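Long-range contacts in serine-pyruvate aminotransferase (AgxT) (Sulfolobus solfataricus, PDB 3ZRP), which probably transfers amino groups between serine and pyruvate, or alanine and glyoxylate, using pyridoxal 5'-phosphate as its cofactor: residues R279-E283 with Y297-T302; I305-A309 with L360-P366. One frame throughout, in Å; residues are numbered along the deposited sequence. Where two conformers were deposited one is given.

Both contacts lie in the C-terminal domain of this class-V aminotransferase, where helices pack beside the three-stranded antiparallel sheet that contains strand 301-305. That strand joins them: contact 1 holds its entrance against helix 264-284, and contact 2 fastens the loop at its exit to the end of helix 346-363. Their centres are 18 Å apart. The centre of contact 1 is about 16 Å from the chain centre and that of contact 2 about 30 Å; Ser298 of contact 1 has its side chain about 10 Å from the bound pyridoxal 5'-phosphate. In each, one side chain, Arg279 or Glu365, reaches backbone atoms across the contact, through water in contact 1 and directly in contact 2.

Contact 1 of 2, residues R279-E283 with Y297-T302; sequences RAGLE and YSNTVT
Arg279 and Thr302 mark the closest backbone approach, 7.8 Å between their CA atoms, where the last turns of helix 264-284 face the loop 297-300 and the start of strand 301-305. This is helix-on-sheet packing in the C-terminal domain of the class-V aminotransferase fold, bridged largely by side chains and water. Arg279 carries it. Bent at chi3 (-64°), its chain brings CD to 3.5 Å from Tyr297 CD2, while Tyr297 CB lies over one guanidinium face; the guanidinium and phenol planes are 31° apart. Asn299 OD1 comes in at the guanidinium edge, in plane, 3.5 Å from Arg279 NH2. Deeper in, Leu282 CD1 and Thr302 CG2 meet tip to tip at 3.8 Å, with Leu282 also against Ile338 of the adjoining strand. Ser298 turns its hydroxyl back into its own loop, where OG donates to a lone pair of Val301 O. A water ties the polar groups together: it accepts from Arg279 NH1 at 2.7 Å, donates to Ser298 O at 2.6 Å, and is hydrogen-bonded to Thr302 OG1, which also bonds His340.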
ATOM      1  N   ARG A 279      26.950  -6.125  20.147  1.00 29.23           N
ATOM      2  CA  ARG A 279      26.970  -7.436  20.819  1.00 31.44           C
ATOM      3  C   ARG A 279      28.103  -7.522  21.851  1.00 32.75           C
ATOM      4  O   ARG A 279      27.880  -7.998  22.972  1.00 37.40           O
ATOM      5  CB  ARG A 279      27.081  -8.574  19.797  1.00 27.64           C
ATOM      6  CG  ARG A 279      25.747  -8.850  19.084  1.00 25.58           C
ATOM      7  CD  ARG A 279      25.731 -10.216  18.419  1.00 25.85           C
ATOM      8  NE  ARG A 279      26.725 -10.270  17.358  1.00 27.80           N
ATOM      9  CZ  ARG A 279      26.498  -9.961  16.095  1.00 31.21           C
ATOM     10  NH1 ARG A 279      25.261  -9.590  15.696  1.00 24.77           N
ATOM     11  NH2 ARG A 279      27.510 -10.045  15.233  1.00 30.79           N
ATOM     12  N   ALA A 280      29.286  -7.046  21.461  1.00 37.25           N
ATOM     13  CA  ALA A 280      30.449  -6.948  22.355  1.00 35.45           C
ATOM     14  C   ALA A 280      30.092  -6.177  23.608  1.00 36.97           C
ATOM     15  O   ALA A 280      30.415  -6.604  24.730  1.00 34.27           O
ATOM     16  CB  ALA A 280      31.629  -6.295  21.634  1.00 38.63           C
ATOM     17  N   GLY A 281      29.395  -5.054  23.426  1.00 34.12           N
ATOM     18  CA  GLY A 281      28.943  -4.251  24.545  1.00 33.01           C
ATOM     19  C   GLY A 281      27.941  -4.950  25.441  1.00 35.91           C
ATOM     20  O   GLY A 281      27.974  -4.779  26.661  1.00 38.27           O
ATOM     21  N   LEU A 282      27.029  -5.723  24.845  1.00 32.12           N
ATOM     22  CA  LEU A 282      26.020  -6.450  25.627  1.00 33.37           C
ATOM     23  C   LEU A 282      26.652  -7.559  26.473  1.00 34.73           C
ATOM     24  O   LEU A 282      26.271  -7.774  27.628  1.00 37.31           O
ATOM     25  CB  LEU A 282      24.959  -7.071  24.697  1.00 33.69           C
ATOM     26  CG  LEU A 282      24.045  -6.051  24.003  1.00 32.49           C
ATOM     27  CD1 LEU A 282      23.221  -6.730  22.913  1.00 27.91           C
ATOM     28  CD2 LEU A 282      23.148  -5.365  25.022  1.00 33.13           C
ATOM     29  N   GLU A 283      27.584  -8.272  25.857  1.00 35.15           N
ATOM     30  CA  GLU A 283      28.321  -9.337  26.522  0.60 40.12           C
ATOM     31  C   GLU A 283      29.129  -8.763  27.696  1.00 41.31           C
ATOM     32  O   GLU A 283      29.044  -9.256  28.829  1.00 39.09           O
ATOM     33  CB  GLU A 283      29.245 -10.034  25.514  0.60 41.37           C
ATOM     34  CG  GLU A 283      28.878 -11.492  25.189  0.60 53.20           C
ATOM     35  CD  GLU A 283      27.877 -11.667  24.042  0.60 57.43           C
ATOM     36  OE1 GLU A 283      27.892 -10.885  23.064  0.60 56.69           O
ATOM     37  OE2 GLU A 283      27.072 -12.620  24.120  0.60 61.82           O
ATOM     38  N   TYR A 297      23.691 -14.947  14.803  1.00 26.06           N
ATOM     39  CA  TYR A 297      23.491 -13.563  15.278  1.00 28.17           C
ATOM     40  C   TYR A 297      23.297 -12.621  14.083  1.00 28.49           C
ATOM     41  O   TYR A 297      24.234 -12.377  13.308  1.00 30.93           O
ATOM     42  CB  TYR A 297      24.696 -13.095  16.124  1.00 28.81           C
ATOM     43  CG  TYR A 297      24.858 -13.727  17.504  1.00 32.37           C
ATOM     44  CD1 TYR A 297      23.790 -14.325  18.161  1.00 31.69           C
ATOM     45  CD2 TYR A 297      26.095 -13.663  18.179  1.00 31.22           C
ATOM     46  CE1 TYR A 297      23.946 -14.885  19.442  1.00 36.89           C
ATOM     47  CE2 TYR A 297      26.265 -14.216  19.453  1.00 35.74           C
ATOM     48  CZ  TYR A 297      25.193 -14.815  20.083  1.00 35.82           C
ATOM     49  OH  TYR A 297      25.349 -15.353  21.347  1.00 33.21           O
ATOM     50  N   SER A 298      22.074 -12.138  13.880  1.00 26.94           N
ATOM     51  CA  SER A 298      21.806 -11.252  12.743  1.00 24.91           C
ATOM     52  C   SER A 298      22.470  -9.910  12.954  1.00 25.27           C
ATOM     53  O   SER A 298      22.660  -9.461  14.083  1.00 30.26           O
ATOM     54  CB  SER A 298      20.296 -11.032  12.479  1.00 26.32           C
ATOM     55  OG  SER A 298      19.747 -10.069  13.382  1.00 27.64           O
ATOM     56  N   ASN A 299      22.803  -9.289  11.839  1.00 24.72           N
ATOM     57  CA  ASN A 299      23.399  -7.968  11.831  1.00 25.99           C
ATOM     58  C   ASN A 299      22.373  -6.819  11.743  1.00 27.94           C
ATOM     59  O   ASN A 299      22.754  -5.643  11.587  1.00 26.36           O
ATOM     60  CB  ASN A 299      24.485  -7.924  10.744  1.00 32.67           C
ATOM     61  CG  ASN A 299      25.625  -8.913  11.042  1.00 32.01           C
ATOM     62  OD1 ASN A 299      25.885  -9.245  12.214  1.00 29.13           O
ATOM     63  ND2 ASN A 299      26.280  -9.399  10.000  1.00 37.12           N
ATOM     64  N   THR A 300      21.088  -7.150  11.904  1.00 24.78           N
ATOM     65  CA  THR A 300      20.028  -6.134  11.888  1.00 23.88           C
ATOM     66  C   THR A 300      19.240  -6.054  13.167  1.00 23.15           C
ATOM     67  O   THR A 300      18.715  -4.992  13.485  1.00 24.13           O
ATOM     68  CB  THR A 300      19.024  -6.330  10.705  1.00 23.15           C
ATOM     69  OG1 THR A 300      18.409  -7.629  10.814  1.00 23.83           O
ATOM     70  CG2 THR A 300      19.769  -6.230   9.390  1.00 23.63           C
ATOM     71  N   VAL A 301      19.126  -7.167  13.890  1.00 22.19           N
ATOM     72  CA  VAL A 301      18.308  -7.248  15.113  1.00 23.00           C
ATOM     73  C   VAL A 301      19.016  -8.115  16.169  1.00 25.41           C
ATOM     74  O   VAL A 301      19.502  -9.205  15.858  1.00 25.97           O
ATOM     75  CB  VAL A 301      16.922  -7.911  14.852  1.00 26.42           C
ATOM     76  CG1 VAL A 301      16.103  -7.998  16.156  1.00 30.53           C
ATOM     77  CG2 VAL A 301      16.132  -7.154  13.784  1.00 27.87           C
ATOM     78  N   THR A 302      19.037  -7.648  17.410  1.00 25.74           N
ATOM     79  CA  THR A 302      19.576  -8.416  18.524  1.00 24.87           C
ATOM     80  C   THR A 302      18.563  -8.384  19.651  1.00 26.53           C
ATOM     81  O   THR A 302      18.109  -7.319  20.038  1.00 32.89           O
ATOM     82  CB  THR A 302      20.927  -7.798  19.029  1.00 23.89           C
ATOM     83  OG1 THR A 302      21.851  -7.728  17.933  1.00 25.30           O
ATOM     84  CG2 THR A 302      21.535  -8.666  20.135  1.00 26.91           C
TER
HETATM   85  O   HOH W   1      22.720  -9.895  16.659  1.00 31.01           O
HETATM   86  O   HOH W   2      27.779 -14.393  22.298  1.00 54.05           O

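Contact 2 of 2, residues I305-A309 with L360-P366; sequences ILKVA and LRKLGEP
Three backbone amides of the loop that follows strand 301-305, those of Lys307, Val308 and Ala309, converge on the carboxylate of Glu365, just beyond the C-terminal end of helix 346-363. Lys307 N donates to Glu365 OE2 at 2.7 Å, and Val308 N and Ala309 N both donate to Glu365 OE1, at 2.7 and 2.8 Å. The first two amides come to the syn side of their oxygens, tilted somewhat out of the carboxylate plane; the third meets OE1 nearly along its C-O axis. With both oxygens engaged, the carboxylate is held against rotation, and the three N-H dipoles would be expected to stabilise its negative charge. Glu365 gets there with CG anti to the backbone N (chi1 -180°) and a bend at chi2 (72°), which folds the chain into the loop.

Apolar contacts flank this buried group. Leu306 CD2 packs at 3.7 Å on Leu360 CD2 and also lies against the Glu365 side chain, the leucines crossing at a slant. Ala309 CB faces Leu363 CB, and on the outer side Val308 CG2 rests 3.5 Å from Pro366 CD.

The helix end shapes the second segment. Gly364 leaves the helix with positive phi in a Schellman motif, in which Glu365 N bonds back to Leu360 O, and this reversal directs Glu365 at the loop. The charged end of Lys307 turns elsewhere, forming a salt bridge with Glu288.

The contact thus joins the loop connecting strand 301-305 to helix 311-319 with the end of helix 346-363, with Leu306, Leu360 and Leu363 all packing on Val314 of helix 311-319, while Leu306 keeps a backbone hydrogen bond to Lys334, next to strand 335-339.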
ATOM      1  N   ILE A 305      17.987 -10.403  26.550  1.00 34.36           N
ATOM      2  CA  ILE A 305      17.276 -11.017  27.666  1.00 35.79           C
ATOM      3  C   ILE A 305      17.469 -10.193  28.956  1.00 36.86           C
ATOM      4  O   ILE A 305      18.592  -9.789  29.280  1.00 36.66           O
ATOM      5  CB  ILE A 305      17.705 -12.496  27.880  1.00 34.38           C
ATOM      6  CG1 ILE A 305      17.277 -13.355  26.674  1.00 34.39           C
ATOM      7  CG2 ILE A 305      17.074 -13.067  29.158  1.00 34.14           C
ATOM      8  CD1 ILE A 305      18.112 -14.605  26.467  1.00 35.62           C
ATOM      9  N   LEU A 306      16.356  -9.939  29.639  1.00 37.17           N
ATOM     10  CA  LEU A 306      16.331  -9.290  30.954  1.00 41.99           C
ATOM     11  C   LEU A 306      15.952 -10.282  32.052  1.00 43.62           C
ATOM     12  O   LEU A 306      14.864 -10.866  32.030  1.00 47.42           O
ATOM     13  CB  LEU A 306      15.350  -8.115  30.964  1.00 37.34           C
ATOM     14  CG  LEU A 306      15.745  -6.905  30.112  1.00 36.76           C
ATOM     15  CD1 LEU A 306      14.610  -5.898  30.042  1.00 41.18           C
ATOM     16  CD2 LEU A 306      17.026  -6.260  30.633  1.00 39.99           C
ATOM     17  N   LYS A 307      16.851 -10.447  33.022  1.00 44.06           N
ATOM     18  CA  LYS A 307      16.675 -11.407  34.114  1.00 43.50           C
ATOM     19  C   LYS A 307      15.831 -10.855  35.263  1.00 42.83           C
ATOM     20  O   LYS A 307      15.166 -11.611  35.968  1.00 47.79           O
ATOM     21  CB  LYS A 307      18.046 -11.867  34.630  1.00 49.82           C
ATOM     22  CG  LYS A 307      18.910 -12.563  33.574  1.00 49.80           C
ATOM     23  CD  LYS A 307      18.569 -14.047  33.478  1.00 59.63           C
ATOM     24  CE  LYS A 307      18.720 -14.590  32.058  1.00 62.07           C
ATOM     25  NZ  LYS A 307      20.028 -14.290  31.411  1.00 50.80           N
ATOM     26  N   VAL A 308      15.861  -9.538  35.452  1.00 40.08           N
ATOM     27  CA  VAL A 308      15.150  -8.906  36.559  1.00 38.69           C
ATOM     28  C   VAL A 308      14.199  -7.806  36.101  1.00 41.78           C
ATOM     29  O   VAL A 308      13.007  -7.840  36.418  1.00 40.69           O
ATOM     30  CB  VAL A 308      16.160  -8.358  37.639  1.00 39.91           C
ATOM     31  CG1 VAL A 308      15.429  -7.587  38.721  1.00 39.61           C
ATOM     32  CG2 VAL A 308      16.961  -9.499  38.255  1.00 39.03           C
ATOM     33  N   ALA A 309      14.731  -6.819  35.374  1.00 44.27           N
ATOM     34  CA  ALA A 309      13.963  -5.642  34.952  1.00 44.30           C
ATOM     35  C   ALA A 309      12.814  -5.980  33.990  1.00 46.77           C
ATOM     36  O   ALA A 309      12.894  -6.954  33.228  1.00 44.93           O
ATOM     37  CB  ALA A 309      14.891  -4.615  34.317  1.00 43.68           C
ATOM     38  N   LEU A 360      19.295   0.263  32.709  1.00 43.04           N
ATOM     39  CA  LEU A 360      19.279  -0.980  33.492  1.00 42.90           C
ATOM     40  C   LEU A 360      19.753  -0.761  34.939  1.00 48.59           C
ATOM     41  O   LEU A 360      19.282  -1.437  35.861  1.00 52.95           O
ATOM     42  CB  LEU A 360      20.091  -2.079  32.798  1.00 43.28           C
ATOM     43  CG  LEU A 360      19.566  -2.560  31.443  1.00 43.14           C
ATOM     44  CD1 LEU A 360      20.331  -3.787  30.944  1.00 44.77           C
ATOM     45  CD2 LEU A 360      18.084  -2.842  31.499  1.00 39.25           C
ATOM     46  N   ARG A 361      20.682   0.184  35.110  1.00 48.57           N
ATOM     47  CA  ARG A 361      21.165   0.610  36.424  0.60 51.52           C
ATOM     48  C   ARG A 361      20.004   1.079  37.303  1.00 53.30           C
ATOM     49  O   ARG A 361      19.859   0.631  38.444  1.00 63.41           O
ATOM     50  CB  ARG A 361      22.188   1.735  36.240  0.60 50.76           C
ATOM     51  CG  ARG A 361      22.956   2.181  37.492  0.60 49.87           C
ATOM     52  CD  ARG A 361      24.417   2.489  37.145  0.60 51.48           C
ATOM     53  NE  ARG A 361      24.943   3.698  37.790  0.60 52.66           N
ATOM     54  CZ  ARG A 361      26.157   3.805  38.327  0.60 52.61           C
ATOM     55  NH1 ARG A 361      26.994   2.769  38.336  0.60 53.17           N
ATOM     56  NH2 ARG A 361      26.532   4.953  38.874  0.60 51.78           N
ATOM     57  N   LYS A 362      19.173   1.970  36.757  1.00 49.55           N
ATOM     58  CA  LYS A 362      18.048   2.540  37.494  0.60 51.11           C
ATOM     59  C   LYS A 362      16.927   1.532  37.744  1.00 55.08           C
ATOM     60  O   LYS A 362      16.032   1.775  38.561  1.00 49.26           O
ATOM     61  CB  LYS A 362      17.506   3.797  36.795  0.60 55.47           C
ATOM     62  CG  LYS A 362      16.752   3.575  35.489  0.60 61.91           C
ATOM     63  CD  LYS A 362      16.538   4.887  34.746  0.60 63.54           C
ATOM     64  CE  LYS A 362      15.582   4.716  33.574  0.60 61.94           C
ATOM     65  NZ  LYS A 362      15.618   5.889  32.654  0.60 58.52           N
ATOM     66  N   LEU A 363      16.975   0.399  37.046  1.00 53.81           N
ATOM     67  CA  LEU A 363      15.905  -0.599  37.147  1.00 52.90           C
ATOM     68  C   LEU A 363      16.322  -1.921  37.817  1.00 56.54           C
ATOM     69  O   LEU A 363      15.514  -2.846  37.932  1.00 59.38           O
ATOM     70  CB  LEU A 363      15.264  -0.844  35.774  1.00 48.44           C
ATOM     71  CG  LEU A 363      14.449   0.310  35.181  1.00 48.91           C
ATOM     72  CD1 LEU A 363      14.367   0.196  33.660  1.00 47.81           C
ATOM     73  CD2 LEU A 363      13.046   0.373  35.782  1.00 48.04           C
ATOM     74  N   GLY A 364      17.587  -2.006  38.233  1.00 51.30           N
ATOM     75  CA  GLY A 364      18.067  -3.117  39.049  1.00 48.47           C
ATOM     76  C   GLY A 364      18.361  -4.406  38.318  1.00 47.14           C
ATOM     77  O   GLY A 364      18.299  -5.484  38.908  1.00 43.81           O
ATOM     78  N   GLU A 365      18.689  -4.303  37.032  1.00 43.71           N
ATOM     79  CA  GLU A 365      19.140  -5.465  36.269  1.00 41.52           C
ATOM     80  C   GLU A 365      20.619  -5.724  36.571  1.00 48.75           C
ATOM     81  O   GLU A 365      21.445  -4.809  36.462  1.00 52.41           O
ATOM     82  CB  GLU A 365      18.901  -5.262  34.763  1.00 39.36           C
ATOM     83  CG  GLU A 365      19.338  -6.437  33.859  1.00 36.15           C
ATOM     84  CD  GLU A 365      18.429  -7.662  33.977  1.00 36.66           C
ATOM     85  OE1 GLU A 365      17.290  -7.533  34.470  1.00 42.93           O
ATOM     86  OE2 GLU A 365      18.859  -8.759  33.574  1.00 42.02           O
ATOM     87  N   PRO A 366      20.962  -6.967  36.964  1.00 50.31           N
ATOM     88  CA  PRO A 366      22.361  -7.301  37.250  1.00 51.43           C
ATOM     89  C   PRO A 366      23.263  -7.123  36.025  1.00 49.28           C
ATOM     90  O   PRO A 366      23.219  -7.934  35.090  1.00 53.71           O
ATOM     91  CB  PRO A 366      22.308  -8.780  37.680  1.00 51.14           C
ATOM     92  CG  PRO A 366      20.908  -9.247  37.415  1.00 52.21           C
ATOM     93  CD  PRO A 366      20.038  -8.053  37.324  1.00 48.67           C
TER